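Local atomic coordinates of NAD nucleotidase (Haemophilus influenzae, PDB entry 3ZTV), a protein that degrades NAD to adenosine and nicotinamide riboside as a periplasmic, zinc-dependent enzyme with both dinucleotide pyrophosphatase and 5'-nucleotidase activities. Residues N54-K59 with A269-L274; D218-V223 with V276-E281; K152-G157 with N188-Q193; E211-V216 with V259-G264; I32-Q37 with H298-K303. All coordinates share one frame; numbering follows the deposited sequence.

Contact 1 (N54-K59 with A269-L274); sequences NKLRKK and AVVGDL
A small, buried helix-on-sheet contact joins Leu56, near the C-terminal end of helix 46-59, to Val271 and Asp273 of strand 270-278 in the seven-stranded mixed sheet. One methyl does the touching. Leu56 CD1 meets Val271 CG1 at 4.2 Å, the two side chains running antiparallel past one another, and it also lies 4.0 Å from Asp273 OD2, whose side chain it crosses at a slant. The extended second torsion of Leu56 (chi2 178°) carries CD1 outward from the helix to the strand. Val271 and Asp273, two residues apart, share the helix-covered face of the sheet.

The carboxylate beneath this methyl is an acid buried under a helix, and both of its oxygens are engaged. Asp273 OD2 is hydrogen-bonded to Tyr60 OH, while OD1 forms a salt bridge with Arg288 NE on the adjacent strand 284-295. Leu56 additionally rests on Leu16 and His292 of the two strands flanking 270-278, so its side chain reaches three neighbouring strands. A helix laid over the outer face of a central sheet in this way is characteristic of the layered alpha/beta core of calcineurin-like phosphoesterases.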
# COMPACT_ATOMS: atom_id res chain seq x y z
N ASN A 54 32.71 -20.83 -6.95
CA ASN A 54 33.42 -21.17 -8.17
C ASN A 54 33.36 -22.66 -8.45
O ASN A 54 33.14 -23.08 -9.59
CB ASN A 54 34.88 -20.69 -8.12
CG ASN A 54 35.01 -19.19 -8.33
OD1 ASN A 54 34.06 -18.54 -8.76
ND2 ASN A 54 36.19 -18.64 -8.03
N LYS A 55 33.57 -23.47 -7.43
CA LYS A 55 33.55 -24.91 -7.62
C LYS A 55 32.14 -25.43 -7.91
O LYS A 55 31.96 -26.29 -8.77
CB LYS A 55 34.15 -25.62 -6.41
CG LYS A 55 35.65 -25.44 -6.32
CD LYS A 55 36.26 -26.24 -5.20
CE LYS A 55 36.12 -25.52 -3.87
NZ LYS A 55 36.99 -26.15 -2.82
N LEU A 56 31.14 -24.91 -7.21
CA LEU A 56 29.77 -25.40 -7.43
C LEU A 56 29.21 -24.98 -8.78
O LEU A 56 28.55 -25.78 -9.46
CB LEU A 56 28.83 -24.98 -6.30
CG LEU A 56 29.16 -25.57 -4.92
CD1 LEU A 56 28.19 -25.02 -3.87
CD2 LEU A 56 29.14 -27.11 -4.95
N ARG A 57 29.48 -23.75 -9.19
CA ARG A 57 28.91 -23.27 -10.45
C ARG A 57 29.47 -24.03 -11.65
O ARG A 57 28.79 -24.19 -12.66
CB ARG A 57 29.08 -21.75 -10.61
CG ARG A 57 30.48 -21.30 -10.99
CD ARG A 57 30.61 -19.80 -10.85
NE ARG A 57 29.81 -19.08 -11.85
CZ ARG A 57 29.52 -17.78 -11.78
NH1 ARG A 57 29.93 -17.06 -10.75
NH2 ARG A 57 28.80 -17.21 -12.74
N LYS A 58 30.70 -24.54 -11.55
CA LYS A 58 31.27 -25.33 -12.65
C LYS A 58 30.76 -26.77 -12.64
O LYS A 58 30.79 -27.44 -13.67
CB LYS A 58 32.80 -25.29 -12.61
CG LYS A 58 33.42 -26.27 -11.65
CD LYS A 58 34.87 -25.90 -11.41
CE LYS A 58 35.64 -27.06 -10.80
NZ LYS A 58 36.75 -26.57 -9.98
N LYS A 59 30.30 -27.22 -11.48
CA LYS A 59 29.81 -28.58 -11.28
C LYS A 59 28.35 -28.77 -11.74
O LYS A 59 27.96 -29.85 -12.17
CB LYS A 59 29.93 -28.96 -9.80
CG LYS A 59 29.31 -30.30 -9.45
CD LYS A 59 29.51 -30.63 -7.99
CE LYS A 59 28.91 -31.99 -7.67
NZ LYS A 59 29.18 -32.41 -6.28
N ALA A 269 29.00 -17.02 6.09
CA ALA A 269 29.14 -18.36 6.67
C ALA A 269 28.63 -19.50 5.80
O ALA A 269 29.07 -20.64 5.98
CB ALA A 269 28.46 -18.42 8.03
N VAL A 270 27.71 -19.19 4.88
CA VAL A 270 26.98 -20.23 4.15
C VAL A 270 26.85 -19.90 2.68
O VAL A 270 26.60 -18.74 2.32
CB VAL A 270 25.55 -20.42 4.75
CG1 VAL A 270 24.60 -21.18 3.79
CG2 VAL A 270 25.63 -21.14 6.09
N VAL A 271 27.01 -20.92 1.84
CA VAL A 271 26.56 -20.85 0.46
C VAL A 271 25.36 -21.78 0.33
O VAL A 271 25.48 -22.99 0.54
CB VAL A 271 27.68 -21.25 -0.53
CG1 VAL A 271 27.10 -21.49 -1.93
CG2 VAL A 271 28.78 -20.19 -0.57
N GLY A 272 24.20 -21.21 0.01
CA GLY A 272 23.01 -22.02 -0.23
C GLY A 272 23.03 -22.57 -1.65
O GLY A 272 23.45 -21.89 -2.58
N ASP A 273 22.53 -23.79 -1.80
CA ASP A 273 22.64 -24.57 -3.04
C ASP A 273 21.30 -25.28 -3.24
O ASP A 273 20.99 -26.25 -2.55
CB ASP A 273 23.79 -25.56 -2.80
CG ASP A 273 23.99 -26.60 -3.90
OD1 ASP A 273 23.24 -26.63 -4.89
OD2 ASP A 273 24.93 -27.41 -3.74
N LEU A 274 20.47 -24.75 -4.15
CA LEU A 274 19.12 -25.26 -4.41
C LEU A 274 18.97 -25.58 -5.89
O LEU A 274 18.99 -24.69 -6.73
CB LEU A 274 18.04 -24.25 -3.96
CG LEU A 274 16.61 -24.80 -3.94
CD1 LEU A 274 16.46 -25.73 -2.75
CD2 LEU A 274 15.56 -23.69 -3.89

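Contact 2 (D218-V223 with V276-E281); sequences DIDVIV and VKFSPE
The Phe278 ring offers its edge to Asp220: CB of Asp220 lies in the ring plane, 3.8 Å from CE1. One face of the same ring is covered from within its own strand by Val276 CG1, which stands 3.5 Å above the plane and is offset toward the rim. The Asp220 carboxylate is turned 71° from the ring, so the two flat groups are far from stacking. This is a meeting of two beta sheets in the sandwich of the calcineurin-like phosphoesterase fold, with strand 221-224 belonging to the six-stranded sheet and strand 270-278 to the seven-stranded one.

Phe278 bridges the layers by reach. Asp220 CA and Phe278 CA lie 9.2 Å apart, and the ring spans much of that gap because CG stands opposite the carbonyl carbon (chi1 -67°). Further along, the gap is spanned by two shorter side chains, Val221 and Val276, whose methyls meet loosely. Ile15 of strand 11-18 touches both valines, and Leu13 of that strand touches Phe278, which extends the apolar layer between the sheets.

Asp220, immediately before its strand, presents its methylene to the ring edge while its polar end is employed elsewhere. OD2 is hydrogen-bonded to the backbone N of Ile198, at the start of the neighbouring strand 198-203. An acidic residue thus serves the hydrophobic interlayer with its carbon and the neighbouring strand of its own sheet with its oxygen. At the valine pair the closest atoms are Val221 CG2 and Val276 CG2, 4.5 Å apart.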
# COMPACT_ATOMS: atom_id res chain seq x y z
N ASP A 218 2.35 -16.39 -8.81
CA ASP A 218 3.25 -16.35 -9.96
C ASP A 218 4.74 -16.22 -9.62
O ASP A 218 5.57 -16.07 -10.52
CB ASP A 218 2.80 -15.27 -10.95
CG ASP A 218 1.37 -15.46 -11.41
OD1 ASP A 218 1.01 -16.59 -11.80
OD2 ASP A 218 0.60 -14.48 -11.34
N ILE A 219 5.07 -16.32 -8.33
CA ILE A 219 6.48 -16.29 -7.90
C ILE A 219 6.88 -17.67 -7.38
O ILE A 219 6.23 -18.22 -6.49
CB ILE A 219 6.73 -15.20 -6.84
CG1 ILE A 219 6.36 -13.81 -7.40
CG2 ILE A 219 8.17 -15.24 -6.32
CD1 ILE A 219 6.54 -12.68 -6.40
N ASP A 220 7.95 -18.23 -7.95
CA ASP A 220 8.34 -19.62 -7.70
C ASP A 220 9.34 -19.83 -6.56
O ASP A 220 9.22 -20.79 -5.80
CB ASP A 220 8.88 -20.22 -8.99
CG ASP A 220 7.84 -20.22 -10.09
OD1 ASP A 220 6.78 -20.85 -9.92
OD2 ASP A 220 8.02 -19.57 -11.15
N VAL A 221 10.33 -18.94 -6.47
CA VAL A 221 11.39 -19.06 -5.46
C VAL A 221 11.68 -17.68 -4.88
O VAL A 221 11.80 -16.70 -5.64
CB VAL A 221 12.71 -19.66 -6.05
CG1 VAL A 221 13.77 -19.86 -4.96
CG2 VAL A 221 12.43 -21.00 -6.73
N ILE A 222 11.76 -17.59 -3.56
CA ILE A 222 12.11 -16.33 -2.91
C ILE A 222 13.41 -16.49 -2.11
O ILE A 222 13.44 -17.10 -1.03
CB ILE A 222 10.98 -15.81 -1.99
CG1 ILE A 222 9.63 -15.80 -2.73
CG2 ILE A 222 11.34 -14.43 -1.44
CD1 ILE A 222 8.44 -15.39 -1.87
N VAL A 223 14.48 -15.93 -2.66
CA VAL A 223 15.82 -15.99 -2.10
C VAL A 223 15.94 -14.81 -1.14
O VAL A 223 15.78 -13.66 -1.56
CB VAL A 223 16.88 -15.89 -3.22
CG1 VAL A 223 18.31 -15.99 -2.66
CG2 VAL A 223 16.63 -16.97 -4.30
N VAL A 276 16.61 -26.65 -8.84
CA VAL A 276 15.19 -26.48 -9.15
C VAL A 276 14.87 -26.94 -10.56
O VAL A 276 15.50 -26.49 -11.52
CB VAL A 276 14.75 -25.01 -9.02
CG1 VAL A 276 13.26 -24.87 -9.33
CG2 VAL A 276 15.07 -24.47 -7.63
N LYS A 277 13.87 -27.81 -10.69
CA LYS A 277 13.35 -28.17 -12.00
C LYS A 277 12.01 -27.48 -12.20
O LYS A 277 11.16 -27.48 -11.31
CB LYS A 277 13.20 -29.69 -12.15
CG LYS A 277 12.64 -30.09 -13.52
CD LYS A 277 12.63 -31.59 -13.73
CE LYS A 277 12.06 -31.92 -15.11
NZ LYS A 277 12.18 -33.37 -15.45
N PHE A 278 11.83 -26.86 -13.36
CA PHE A 278 10.57 -26.23 -13.71
C PHE A 278 9.85 -27.05 -14.77
O PHE A 278 10.46 -27.45 -15.77
CB PHE A 278 10.80 -24.82 -14.25
CG PHE A 278 11.35 -23.84 -13.23
CD1 PHE A 278 10.49 -23.12 -12.41
CD2 PHE A 278 12.71 -23.61 -13.13
CE1 PHE A 278 10.99 -22.21 -11.49
CE2 PHE A 278 13.21 -22.70 -12.20
CZ PHE A 278 12.34 -22.00 -11.39
N SER A 279 8.57 -27.31 -14.55
CA SER A 279 7.73 -27.94 -15.57
C SER A 279 7.54 -26.96 -16.73
O SER A 279 7.84 -25.77 -16.59
CB SER A 279 6.38 -28.31 -14.98
OG SER A 279 5.60 -27.15 -14.75
N PRO A 280 7.03 -27.45 -17.88
CA PRO A 280 6.79 -26.51 -18.98
C PRO A 280 5.89 -25.34 -18.57
O PRO A 280 6.08 -24.21 -19.04
CB PRO A 280 6.09 -27.38 -20.03
CG PRO A 280 6.64 -28.77 -19.76
CD PRO A 280 6.75 -28.84 -18.26
N GLU A 281 4.95 -25.61 -17.66
CA GLU A 281 4.02 -24.60 -17.18
C GLU A 281 4.63 -23.71 -16.08
O GLU A 281 3.96 -22.81 -15.56
CB GLU A 281 2.73 -25.26 -16.68
CG GLU A 281 1.96 -26.05 -17.74
CD GLU A 281 2.54 -27.43 -18.02
OE1 GLU A 281 3.27 -27.98 -17.16
OE2 GLU A 281 2.27 -27.97 -19.11

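Contact 3 (K152-G157 with N188-Q193); sequences KIAIIG and NALKQQ
Lys152 NZ donates to the backbone oxygen Gln193 O at 2.8 Å, the one hydrogen bond between segments 152-157 and 188-193. The ammonium approaches almost straight on, with a C=O...N angle of 166°. A bend in the middle of the lysine chain (chi3 -75°) brings NZ round to the carbonyl, and CE comes within 3.3 Å of Gln193 O as well.

Behind this polar edge lies an apolar one. Leu190 CD1 fits against Ala154 CB at 3.7 Å and Ile156 CD1 at 3.9 Å, so a single methyl touches alternate residues on the face of the strand. The small Ala154 lets the helix come close, with its CA only 7.8 Å from the CA of Leu190. Strand 151-159 pairs in parallel with strand 198-203, and helix 179-191 lies between them in the chain: a beta-alpha-beta crossover of the six-stranded sheet.

The backbone around the acceptor is itself braced. Gln193 N donates to Leu190 O at 3.1 Å, and Gln193 NE2 makes a weak bond back to Ala189 O. The same region also meets the second subunit, where Gln192 NE2 is hydrogen-bonded to Tyr143 O of that subunit and Gln193 packs on Tyr143 of that subunit. A lysine ammonium set on a main-chain carbonyl close to the C-terminal part of helix 179-191 is probably favourable electrostatically, adding a charged-to-neutral tie to the apolar packing.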
# COMPACT_ATOMS: atom_id res chain seq x y z
N LYS A 152 12.54 -18.28 -20.93
CA LYS A 152 12.75 -17.04 -20.19
C LYS A 152 12.48 -17.21 -18.70
O LYS A 152 11.47 -17.79 -18.30
CB LYS A 152 11.91 -15.91 -20.78
CG LYS A 152 12.33 -15.53 -22.20
CD LYS A 152 11.66 -14.26 -22.67
CE LYS A 152 10.21 -14.48 -23.02
NZ LYS A 152 9.66 -13.32 -23.77
N ILE A 153 13.40 -16.71 -17.89
CA ILE A 153 13.22 -16.68 -16.44
C ILE A 153 13.42 -15.24 -15.97
O ILE A 153 14.40 -14.60 -16.35
CB ILE A 153 14.21 -17.62 -15.73
CG1 ILE A 153 14.06 -19.05 -16.26
CG2 ILE A 153 14.01 -17.57 -14.22
CD1 ILE A 153 14.98 -20.07 -15.60
N ALA A 154 12.48 -14.74 -15.19
CA ALA A 154 12.59 -13.39 -14.65
C ALA A 154 13.10 -13.41 -13.22
O ALA A 154 12.75 -14.30 -12.44
CB ALA A 154 11.24 -12.68 -14.72
N ILE A 155 13.92 -12.42 -12.88
CA ILE A 155 14.32 -12.22 -11.50
C ILE A 155 14.01 -10.77 -11.10
O ILE A 155 14.34 -9.83 -11.82
CB ILE A 155 15.80 -12.59 -11.27
CG1 ILE A 155 16.17 -12.42 -9.79
CG2 ILE A 155 16.71 -11.83 -12.19
CD1 ILE A 155 17.45 -13.13 -9.39
N ILE A 156 13.35 -10.62 -9.96
CA ILE A 156 12.87 -9.34 -9.45
C ILE A 156 13.59 -9.04 -8.14
O ILE A 156 13.68 -9.91 -7.28
CB ILE A 156 11.35 -9.41 -9.16
CG1 ILE A 156 10.54 -9.79 -10.40
CG2 ILE A 156 10.82 -8.10 -8.57
CD1 ILE A 156 9.16 -10.27 -10.06
N GLY A 157 14.09 -7.82 -7.96
CA GLY A 157 14.72 -7.46 -6.70
C GLY A 157 13.73 -6.78 -5.77
O GLY A 157 12.78 -6.15 -6.23
N ASN A 188 2.78 -10.01 -12.03
CA ASN A 188 1.60 -10.02 -12.90
C ASN A 188 1.91 -9.45 -14.27
O ASN A 188 1.43 -9.96 -15.29
CB ASN A 188 0.44 -9.26 -12.25
CG ASN A 188 -0.86 -9.42 -13.02
OD1 ASN A 188 -1.35 -10.54 -13.20
ND2 ASN A 188 -1.44 -8.30 -13.48
N ALA A 189 2.72 -8.40 -14.30
CA ALA A 189 3.10 -7.76 -15.55
C ALA A 189 3.97 -8.66 -16.43
O ALA A 189 3.91 -8.59 -17.66
CB ALA A 189 3.80 -6.44 -15.29
N LEU A 190 4.79 -9.49 -15.79
CA LEU A 190 5.69 -10.37 -16.54
C LEU A 190 4.97 -11.51 -17.26
O LEU A 190 5.49 -12.06 -18.23
CB LEU A 190 6.78 -10.91 -15.61
CG LEU A 190 7.81 -9.86 -15.19
CD1 LEU A 190 8.56 -10.30 -13.94
CD2 LEU A 190 8.79 -9.56 -16.32
N LYS A 191 3.77 -11.87 -16.81
CA LYS A 191 3.04 -13.00 -17.37
C LYS A 191 2.83 -12.93 -18.89
O LYS A 191 3.12 -13.90 -19.60
CB LYS A 191 1.68 -13.17 -16.68
CG LYS A 191 1.77 -13.55 -15.22
CD LYS A 191 0.38 -13.54 -14.58
CE LYS A 191 -0.61 -14.35 -15.39
NZ LYS A 191 -1.99 -14.25 -14.84
N GLN A 192 2.31 -11.81 -19.38
CA GLN A 192 1.95 -11.68 -20.80
C GLN A 192 3.16 -11.65 -21.72
O GLN A 192 3.02 -11.65 -22.94
CB GLN A 192 1.07 -10.45 -21.04
CG GLN A 192 1.77 -9.14 -20.80
CD GLN A 192 0.79 -8.00 -20.64
OE1 GLN A 192 0.11 -7.89 -19.62
NE2 GLN A 192 0.72 -7.12 -21.64
N GLN A 193 4.35 -11.62 -21.13
CA GLN A 193 5.58 -11.69 -21.91
C GLN A 193 6.01 -13.14 -22.13
O GLN A 193 7.08 -13.40 -22.66
CB GLN A 193 6.68 -10.89 -21.23
CG GLN A 193 6.31 -9.43 -21.04
CD GLN A 193 7.31 -8.66 -20.22
OE1 GLN A 193 8.52 -8.71 -20.48
NE2 GLN A 193 6.82 -7.95 -19.21

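Contact 4 (E211-V216 with V259-G264); sequences EIAQKV and VFVMEG
Ala213 CB, on helix 206-215, sits against two valines of strand 258-263, 3.6 Å from Val259 CG1 and 3.9 Å from Val261 CG2. The helix covers one face of the six-stranded sheet and links strand 198-203 to the parallel strand 221-224 in a beta-alpha-beta crossover typical of this phosphoesterase core. Because the helix offers an alanine here, its backbone comes very near: the CA atoms of Ala213 and Val259 are 5.9 Å apart.

Both branches of Val259 are used. With CG1 opposite the backbone N (chi1 -174°), that methyl meets the alanine CB, while CG2 lies 3.6 Å from Ala213 O. This carbonyl oxygen, near the end of the helix, is buried by the valine and has no hydrogen-bonding partner in the model, which is probably a cost of the close fit.

In the next shell, Phe251 of the edge strand 249-252 touches both Ala213 and Val261 and flanks the pair. Ile212, one residue back, packs on Ile222 of the adjoining strand 221-224. The final turn is tied off by Ile212 O, which accepts from both Lys215 N and Val216 N, the latter at 2.9 Å; Val216 is where the chain leaves helical geometry.

Along the helix, a salt bridge spans one turn, and Lys208 NZ is a second cationic partner of the same carboxylate through Glu211 OE1. Within the turn, Lys215 NZ meets Glu211 OE2 at 2.8 Å on the anti lone pair, the one directed away from OE1.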
# COMPACT_ATOMS: atom_id res chain seq x y z
N GLU A 211 5.09 -14.36 4.03
CA GLU A 211 3.80 -13.75 3.71
C GLU A 211 3.60 -13.62 2.20
O GLU A 211 2.52 -13.94 1.68
CB GLU A 211 3.67 -12.39 4.40
CG GLU A 211 2.28 -11.78 4.35
CD GLU A 211 2.20 -10.41 5.00
OE1 GLU A 211 3.26 -9.81 5.28
OE2 GLU A 211 1.07 -9.92 5.21
N ILE A 212 4.62 -13.15 1.48
CA ILE A 212 4.53 -13.04 0.04
C ILE A 212 4.24 -14.40 -0.60
O ILE A 212 3.38 -14.52 -1.49
CB ILE A 212 5.82 -12.40 -0.54
CG1 ILE A 212 5.92 -10.92 -0.14
CG2 ILE A 212 5.88 -12.55 -2.05
CD1 ILE A 212 7.26 -10.26 -0.47
N ALA A 213 4.95 -15.44 -0.14
CA ALA A 213 4.75 -16.78 -0.68
C ALA A 213 3.30 -17.23 -0.58
O ALA A 213 2.78 -17.89 -1.47
CB ALA A 213 5.66 -17.78 0.02
N GLN A 214 2.63 -16.83 0.50
CA GLN A 214 1.26 -17.29 0.76
C GLN A 214 0.18 -16.37 0.20
O GLN A 214 -0.97 -16.79 0.07
CB GLN A 214 1.05 -17.49 2.26
CG GLN A 214 1.91 -18.60 2.83
CD GLN A 214 1.80 -18.69 4.34
OE1 GLN A 214 2.44 -17.93 5.06
NE2 GLN A 214 0.97 -19.61 4.82
N LYS A 215 0.56 -15.14 -0.13
CA LYS A 215 -0.42 -14.12 -0.54
C LYS A 215 -0.29 -13.65 -1.98
O LYS A 215 -1.17 -12.97 -2.49
CB LYS A 215 -0.36 -12.92 0.40
CG LYS A 215 -0.82 -13.21 1.81
CD LYS A 215 -0.90 -11.95 2.66
CE LYS A 215 -1.47 -12.27 4.04
NZ LYS A 215 -1.48 -11.07 4.93
N VAL A 216 0.82 -13.99 -2.63
CA VAL A 216 1.12 -13.48 -3.96
C VAL A 216 1.29 -14.64 -4.93
O VAL A 216 1.93 -15.64 -4.60
CB VAL A 216 2.42 -12.62 -3.92
CG1 VAL A 216 2.89 -12.25 -5.32
CG2 VAL A 216 2.23 -11.37 -3.06
N VAL A 259 5.67 -22.59 -3.72
CA VAL A 259 6.64 -21.50 -3.62
C VAL A 259 7.70 -21.93 -2.61
O VAL A 259 7.37 -22.41 -1.52
CB VAL A 259 5.98 -20.19 -3.09
CG1 VAL A 259 6.99 -19.03 -3.14
CG2 VAL A 259 4.70 -19.83 -3.88
N PHE A 260 8.97 -21.72 -2.96
CA PHE A 260 10.08 -22.08 -2.07
C PHE A 260 10.76 -20.83 -1.54
O PHE A 260 10.93 -19.86 -2.28
CB PHE A 260 11.05 -23.00 -2.81
CG PHE A 260 10.41 -24.28 -3.25
CD1 PHE A 260 10.28 -25.33 -2.36
CD2 PHE A 260 9.87 -24.40 -4.52
CE1 PHE A 260 9.65 -26.52 -2.74
CE2 PHE A 260 9.24 -25.59 -4.91
CZ PHE A 260 9.13 -26.64 -4.02
N VAL A 261 11.11 -20.83 -0.26
CA VAL A 261 11.71 -19.68 0.41
C VAL A 261 12.94 -20.14 1.18
O VAL A 261 12.88 -21.14 1.92
CB VAL A 261 10.72 -19.06 1.42
CG1 VAL A 261 11.34 -17.88 2.17
CG2 VAL A 261 9.42 -18.65 0.72
N MET A 262 14.06 -19.44 1.05
CA MET A 262 15.24 -19.83 1.83
C MET A 262 16.21 -18.67 2.01
O MET A 262 16.32 -17.79 1.16
CB MET A 262 15.96 -21.04 1.20
CG MET A 262 16.73 -20.76 -0.07
SD MET A 262 15.71 -20.43 -1.52
CE MET A 262 16.97 -20.57 -2.79
N GLU A 263 16.93 -18.70 3.14
CA GLU A 263 17.99 -17.74 3.47
C GLU A 263 19.28 -18.53 3.72
O GLU A 263 19.25 -19.77 3.86
CB GLU A 263 17.60 -16.95 4.72
CG GLU A 263 18.43 -15.71 4.99
CD GLU A 263 17.81 -14.78 6.01
OE1 GLU A 263 17.00 -15.22 6.85
OE2 GLU A 263 18.13 -13.57 5.99
N GLY A 264 20.40 -17.81 3.77
CA GLY A 264 21.72 -18.41 3.94
C GLY A 264 22.48 -17.88 5.15
O GLY A 264 23.66 -17.53 5.07

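Contact 5 (I32-Q37 with H298-K303); sequences INLNGQ and HKLQVK
Leu34 and Gln37, which face Leu300 and Val302, close a type I' turn that makes strands 28-34 and 37-43 a two-residue beta hairpin. The corner residues Asn35 and Gly36 both have positive phi, as this turn type requires, and the ends are joined twice: Leu34 N donates to Gln37 O at 3.0 Å and Gln37 N to Leu34 O at 3.1 Å. The other segment is extended and enters a second small hairpin, strand 301-303 with 309-311; Gln301 is also backbone hydrogen-bonded to Lys40 of strand 37-43. The two segments approach unevenly: Gln37 CA and Val302 CA are 7.1 Å apart, Leu34 CA and Leu300 CA 9.3 Å.

Leucine side chains bridge the wider end. Leu34, with CG opposite its backbone N (chi1 -178°), and Leu300 meet through one methyl each, while helix 314-325 adds cover, Ala320 and Thr323 touching Leu34 and Leu321 touching Leu300. At the narrower, more exposed end the Gln37 side chain lies beside Val302, which also rests on Thr39. Lys299 adds salt bridges to Asp42 and Glu29 of the first hairpin. The leucine contact is a light one: Leu34 CD2 and Leu300 CD2 are 4.2 Å apart.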
# COMPACT_ATOMS: atom_id res chain seq x y z
N ILE A 32 30.28 -25.04 18.02
CA ILE A 32 29.47 -26.17 17.60
C ILE A 32 29.60 -27.31 18.60
O ILE A 32 30.52 -27.32 19.43
CB ILE A 32 29.90 -26.70 16.21
CG1 ILE A 32 31.38 -27.13 16.23
CG2 ILE A 32 29.65 -25.64 15.12
CD1 ILE A 32 31.86 -27.72 14.92
N ASN A 33 28.67 -28.25 18.54
CA ASN A 33 28.80 -29.48 19.30
C ASN A 33 29.31 -30.59 18.39
O ASN A 33 28.58 -31.11 17.55
CB ASN A 33 27.48 -29.88 19.95
CG ASN A 33 27.68 -30.82 21.13
OD1 ASN A 33 27.77 -32.03 20.95
ND2 ASN A 33 27.77 -30.26 22.33
N LEU A 34 30.59 -30.93 18.57
CA LEU A 34 31.27 -31.87 17.70
C LEU A 34 31.73 -33.07 18.53
O LEU A 34 32.44 -32.92 19.52
CB LEU A 34 32.47 -31.19 17.05
CG LEU A 34 33.32 -31.97 16.04
CD1 LEU A 34 32.46 -32.48 14.90
CD2 LEU A 34 34.46 -31.11 15.52
N ASN A 35 31.32 -34.26 18.11
CA ASN A 35 31.60 -35.46 18.88
C ASN A 35 31.26 -35.28 20.36
O ASN A 35 31.97 -35.77 21.23
CB ASN A 35 33.07 -35.89 18.72
CG ASN A 35 33.41 -36.29 17.29
OD1 ASN A 35 34.57 -36.31 16.90
ND2 ASN A 35 32.38 -36.61 16.50
N GLY A 36 30.17 -34.57 20.64
CA GLY A 36 29.65 -34.45 21.99
C GLY A 36 30.15 -33.28 22.83
O GLY A 36 29.61 -33.01 23.91
N GLN A 37 31.16 -32.57 22.34
CA GLN A 37 31.77 -31.49 23.11
C GLN A 37 31.63 -30.13 22.43
O GLN A 37 31.74 -30.03 21.20
CB GLN A 37 33.26 -31.78 23.34
CG GLN A 37 33.54 -33.18 23.88
CD GLN A 37 34.78 -33.22 24.75
OE1 GLN A 37 35.90 -33.03 24.27
NE2 GLN A 37 34.58 -33.46 26.04
N HIS A 298 41.26 -25.80 10.93
CA HIS A 298 42.48 -25.47 11.68
C HIS A 298 42.27 -25.08 13.14
O HIS A 298 43.20 -25.20 13.95
CB HIS A 298 43.29 -24.41 10.93
CG HIS A 298 43.69 -24.84 9.55
ND1 HIS A 298 44.54 -25.90 9.32
CD2 HIS A 298 43.33 -24.37 8.33
CE1 HIS A 298 44.69 -26.06 8.01
NE2 HIS A 298 43.97 -25.14 7.39
N LYS A 299 41.08 -24.61 13.48
CA LYS A 299 40.74 -24.31 14.86
C LYS A 299 39.72 -25.32 15.36
O LYS A 299 38.58 -25.34 14.90
CB LYS A 299 40.20 -22.89 15.03
CG LYS A 299 39.79 -22.54 16.47
CD LYS A 299 39.13 -21.17 16.58
CE LYS A 299 40.15 -20.05 16.45
NZ LYS A 299 39.48 -18.72 16.38
N LEU A 300 40.14 -26.15 16.30
CA LEU A 300 39.25 -27.11 16.92
C LEU A 300 39.55 -27.10 18.41
O LEU A 300 40.31 -27.93 18.91
CB LEU A 300 39.46 -28.51 16.33
CG LEU A 300 39.18 -28.69 14.83
CD1 LEU A 300 39.76 -30.00 14.34
CD2 LEU A 300 37.69 -28.59 14.50
N GLN A 301 38.97 -26.14 19.12
CA GLN A 301 39.30 -25.93 20.53
C GLN A 301 38.18 -26.36 21.46
O GLN A 301 37.01 -26.07 21.22
CB GLN A 301 39.65 -24.46 20.78
CG GLN A 301 40.88 -23.99 20.02
CD GLN A 301 41.14 -22.52 20.20
OE1 GLN A 301 40.46 -21.84 20.97
NE2 GLN A 301 42.13 -22.00 19.47
N VAL A 302 38.55 -27.06 22.53
CA VAL A 302 37.60 -27.44 23.57
C VAL A 302 38.11 -26.93 24.93
O VAL A 302 39.32 -26.73 25.10
CB VAL A 302 37.38 -28.96 23.61
CG1 VAL A 302 36.88 -29.46 22.26
CG2 VAL A 302 38.66 -29.68 24.01
N LYS A 303 37.20 -26.71 25.86
CA LYS A 303 37.56 -26.15 27.17
C LYS A 303 38.09 -27.24 28.09
O LYS A 303 37.42 -28.26 28.29
CB LYS A 303 36.34 -25.47 27.79
CG LYS A 303 36.60 -24.68 29.07
CD LYS A 303 35.30 -24.06 29.58
CE LYS A 303 35.50 -23.25 30.85
NZ LYS A 303 35.93 -21.85 30.57

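Overall arrangement
From the N terminus, contact 5 opens first, at the hairpin 32-37, and closes last, so the other four nest inside its loop. Contact 1 opens next at helix 46-59; within it contact 3 opens and closes, followed by contact 4. Contact 2 opens inside contact 4 and closes after contact 1, thereby crossing both. Contacts 3 and 4 set helices on the six-stranded sheet, contact 1 sets one on the seven-stranded sheet, and contact 2 joins the two sheets. Contacts 2 and 4 are neighbours, strands 221-224 and 258-263 pairing side by side. Contact 5 stands apart, its centre about 26 Å from that of contact 1.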